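Beta-hydroxyacid dehydrogenase, 3-hydroxyisobutyrate dehydrogenase (Saccharomonospora xinjiangensis XJ-54, PDB 6GRL) is an S-selective imine reductase linked to reductive amination, and probably uses NADP(H) as its redox cofactor. Local coordinates at residues K135-P140 / N147-F152. Numbering follows the deposited sequence.
Sequences KIMGDP and NVSLSF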
ATOM      1  N   LYS A 135      -4.781   2.133  -4.336  1.00 11.81           N
ATOM      2  CA  LYS A 135      -3.344   1.902  -4.257  1.00 12.68           C
ATOM      3  C   LYS A 135      -3.047   0.488  -4.730  1.00 13.87           C
ATOM      4  O   LYS A 135      -3.726  -0.462  -4.323  1.00 16.06           O
ATOM      5  CB  LYS A 135      -2.824   2.122  -2.832  1.00 14.01           C
ATOM      6  CG  LYS A 135      -2.987   3.556  -2.340  1.00 13.75           C
ATOM      7  CD  LYS A 135      -2.060   4.507  -3.087  1.00 15.17           C
ATOM      8  CE  LYS A 135      -2.397   5.964  -2.799  1.00 12.89           C
ATOM      9  NZ  LYS A 135      -3.501   6.474  -3.665  1.00 16.05           N
ATOM     10  N   ILE A 136      -2.032   0.350  -5.580  1.00 14.26           N
ATOM     11  CA  ILE A 136      -1.744  -0.898  -6.281  1.00 15.33           C
ATOM     12  C   ILE A 136      -0.545  -1.579  -5.639  1.00 21.04           C
ATOM     13  O   ILE A 136       0.489  -0.943  -5.395  1.00 21.86           O
ATOM     14  CB  ILE A 136      -1.490  -0.646  -7.777  1.00 16.48           C
ATOM     15  CG1 ILE A 136      -2.715   0.000  -8.425  1.00 16.27           C
ATOM     16  CG2 ILE A 136      -1.123  -1.945  -8.484  1.00 20.16           C
ATOM     17  CD1 ILE A 136      -2.452   0.540  -9.815  1.00 16.54           C
ATOM     18  N   MET A 137      -0.680  -2.876  -5.371  1.00 19.82           N
ATOM     19  CA  MET A 137       0.428  -3.728  -4.954  1.00 24.22           C
ATOM     20  C   MET A 137       0.710  -4.701  -6.091  1.00 23.47           C
ATOM     21  O   MET A 137      -0.132  -5.546  -6.415  1.00 23.87           O
ATOM     22  CB  MET A 137       0.101  -4.472  -3.662  1.00 34.81           C
ATOM     23  CG  MET A 137      -0.624  -3.635  -2.624  1.00 41.34           C
ATOM     24  SD  MET A 137       0.005  -3.910  -0.957  1.00 50.66           S
ATOM     25  CE  MET A 137       1.669  -3.264  -1.115  1.00 49.86           C
ATOM     26  N   GLY A 138       1.884  -4.581  -6.699  1.00 21.71           N
ATOM     27  CA  GLY A 138       2.280  -5.436  -7.795  1.00 22.08           C
ATOM     28  C   GLY A 138       2.895  -4.645  -8.927  1.00 22.96           C
ATOM     29  O   GLY A 138       2.935  -3.416  -8.921  1.00 25.82           O
ATOM     30  N   ASP A 139       3.380  -5.389  -9.931  1.00 23.52           N
ATOM     31  CA  ASP A 139       4.089  -4.848 -11.078  1.00 27.78           C
ATOM     32  C   ASP A 139       3.160  -4.714 -12.279  1.00 24.88           C
ATOM     33  O   ASP A 139       2.211  -5.491 -12.429  1.00 23.44           O
ATOM     34  CB  ASP A 139       5.275  -5.745 -11.445  1.00 31.64           C
ATOM     35  CG  ASP A 139       6.293  -5.840 -10.329  1.00 36.63           C
ATOM     36  OD1 ASP A 139       6.415  -4.868  -9.554  1.00 38.02           O
ATOM     37  OD2 ASP A 139       6.966  -6.888 -10.221  1.00 38.88           O
ATOM     38  N   PRO A 140       3.419  -3.731 -13.139  1.00 24.04           N
ATOM     39  CA  PRO A 140       2.558  -3.500 -14.312  1.00 23.20           C
ATOM     40  C   PRO A 140       2.374  -4.743 -15.171  1.00 23.03           C
ATOM     41  O   PRO A 140       1.254  -4.993 -15.639  1.00 20.86           O
ATOM     42  CB  PRO A 140       3.296  -2.388 -15.074  1.00 21.95           C
ATOM     43  CG  PRO A 140       4.013  -1.635 -14.006  1.00 21.84           C
ATOM     44  CD  PRO A 140       4.409  -2.651 -12.960  1.00 23.01           C
ATOM     45  N   ASN A 147      -1.632 -11.690  -9.287  1.00 21.52           N
ATOM     46  CA  ASN A 147      -0.406 -11.188  -8.682  1.00 21.63           C
ATOM     47  C   ASN A 147      -0.410  -9.674  -8.523  1.00 20.76           C
ATOM     48  O   ASN A 147       0.639  -9.086  -8.240  1.00 21.63           O
ATOM     49  CB  ASN A 147       0.808 -11.639  -9.496  1.00 22.65           C
ATOM     50  CG  ASN A 147       1.127 -13.105  -9.289  1.00 26.42           C
ATOM     51  OD1 ASN A 147       0.832 -13.667  -8.234  1.00 26.27           O
ATOM     52  ND2 ASN A 147       1.740 -13.731 -10.288  1.00 30.86           N
ATOM     53  N   VAL A 148      -1.562  -9.032  -8.699  1.00 21.18           N
ATOM     54  CA  VAL A 148      -1.740  -7.615  -8.410  1.00 19.08           C
ATOM     55  C   VAL A 148      -2.952  -7.476  -7.500  1.00 22.27           C
ATOM     56  O   VAL A 148      -3.996  -8.085  -7.755  1.00 23.65           O
ATOM     57  CB  VAL A 148      -1.921  -6.779  -9.693  1.00 17.40           C
ATOM     58  CG1 VAL A 148      -2.571  -5.440  -9.378  1.00 19.92           C
ATOM     59  CG2 VAL A 148      -0.580  -6.566 -10.371  1.00 18.89           C
ATOM     60  N   SER A 149      -2.805  -6.695  -6.432  1.00 22.87           N
ATOM     61  CA  SER A 149      -3.891  -6.407  -5.512  1.00 22.73           C
ATOM     62  C   SER A 149      -4.066  -4.900  -5.389  1.00 19.99           C
ATOM     63  O   SER A 149      -3.098  -4.137  -5.469  1.00 20.60           O
ATOM     64  CB  SER A 149      -3.637  -7.021  -4.130  1.00 27.24           C
ATOM     65  OG  SER A 149      -2.483  -6.463  -3.528  1.00 29.75           O
ATOM     66  N   LEU A 150      -5.312  -4.475  -5.197  1.00 19.65           N
ATOM     67  CA  LEU A 150      -5.654  -3.061  -5.135  1.00 18.38           C
ATOM     68  C   LEU A 150      -6.462  -2.789  -3.877  1.00 21.79           C
ATOM     69  O   LEU A 150      -7.392  -3.536  -3.559  1.00 24.57           O
ATOM     70  CB  LEU A 150      -6.445  -2.628  -6.376  1.00 16.42           C
ATOM     71  CG  LEU A 150      -5.746  -2.724  -7.736  1.00 15.24           C
ATOM     72  CD1 LEU A 150      -6.010  -4.072  -8.392  1.00 17.81           C
ATOM     73  CD2 LEU A 150      -6.187  -1.586  -8.646  1.00 13.93           C
ATOM     74  N   SER A 151      -6.103  -1.725  -3.166  1.00 18.20           N
ATOM     75  CA  SER A 151      -6.835  -1.264  -1.995  1.00 18.58           C
ATOM     76  C   SER A 151      -7.578   0.016  -2.345  1.00 14.41           C
ATOM     77  O   SER A 151      -7.020   0.907  -2.989  1.00 15.10           O
ATOM     78  CB  SER A 151      -5.890  -1.011  -0.817  1.00 21.87           C
ATOM     79  OG  SER A 151      -5.247  -2.204  -0.402  1.00 28.36           O
ATOM     80  N   PHE A 152      -8.838   0.111  -1.921  1.00 15.86           N
ATOM     81  CA  PHE A 152      -9.674   1.255  -2.255  1.00 15.24           C
ATOM     82  C   PHE A 152     -10.299   1.852  -1.003  1.00 15.27           C
ATOM     83  O   PHE A 152     -10.580   1.151  -0.027  1.00 15.96           O
ATOM     84  CB  PHE A 152     -10.782   0.876  -3.245  1.00 15.59           C
ATOM     85  CG  PHE A 152     -10.282   0.607  -4.632  1.00 13.75           C
ATOM     86  CD1 PHE A 152     -10.079   1.647  -5.523  1.00 12.93           C
ATOM     87  CD2 PHE A 152     -10.005  -0.684  -5.041  1.00 13.75           C
ATOM     88  CE1 PHE A 152      -9.614   1.402  -6.799  1.00 13.84           C
ATOM     89  CE2 PHE A 152      -9.541  -0.936  -6.316  1.00 14.93           C
ATOM     90  CZ  PHE A 152      -9.345   0.108  -7.196  1.00 13.48           C
TER
HETATM   91  O   HOH W   1      -2.423  -1.088  -1.963  1.00 35.25           O
HETATM   92  O   HOH W   2       3.187  -8.183  -9.323  1.00 22.40           O
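Lys135 and Met137 pair with Ser151 and Ser149 as antiparallel hydrogen-bonded pairs, the strand axes 4.8 Å apart at closest approach, with the non-hydrogen-bonded pair Ile136–Leu150 between them. Of the four backbone bonds, Met137 N to Ser149 O is the shortest, 2.7 Å, and meets the carbonyl almost end-on. Past the last direct backbone bond, a water links Asp139 N to Asn147 O. On one face Ile136 meets two neighbours: CG1 runs beside Leu150 CD2 at 3.8 Å, pointing the same way, while CG2, placed anti to the backbone N, crosses Val148 CG1 at 3.9 Å. CG2 of Val148 reaches the chain after Met137, 3.6 Å from Asp139 O and 4.0 Å from Gly138 CA. An alanine at Val148 is likely to leave a gap beside Ile136 CG2 and Gly138, with less to hold the isoleucine branch in place. On the other face Ser149 OG, set between its backbone N and carbonyl carbon (chi1 63°), lies 3.3 Å from Met137 CB; Lys135 leads away, its NZ salt-bridged to Asp133 and hydrogen-bonded to Thr110 O. This hairpin lies in the antiparallel part of the Rossmann-type sheet, with strand 171-174 beyond 149-154, and Ile136 packs on helix 30-41, which carries the last glycine of a probable dinucleotide-binding GxGxxG motif. Four backbone bonds thus fix the register, while Ile136, Val148 and Leu150 supply apolar packing and the Met137, Ser149 and Ser151 side is more polar.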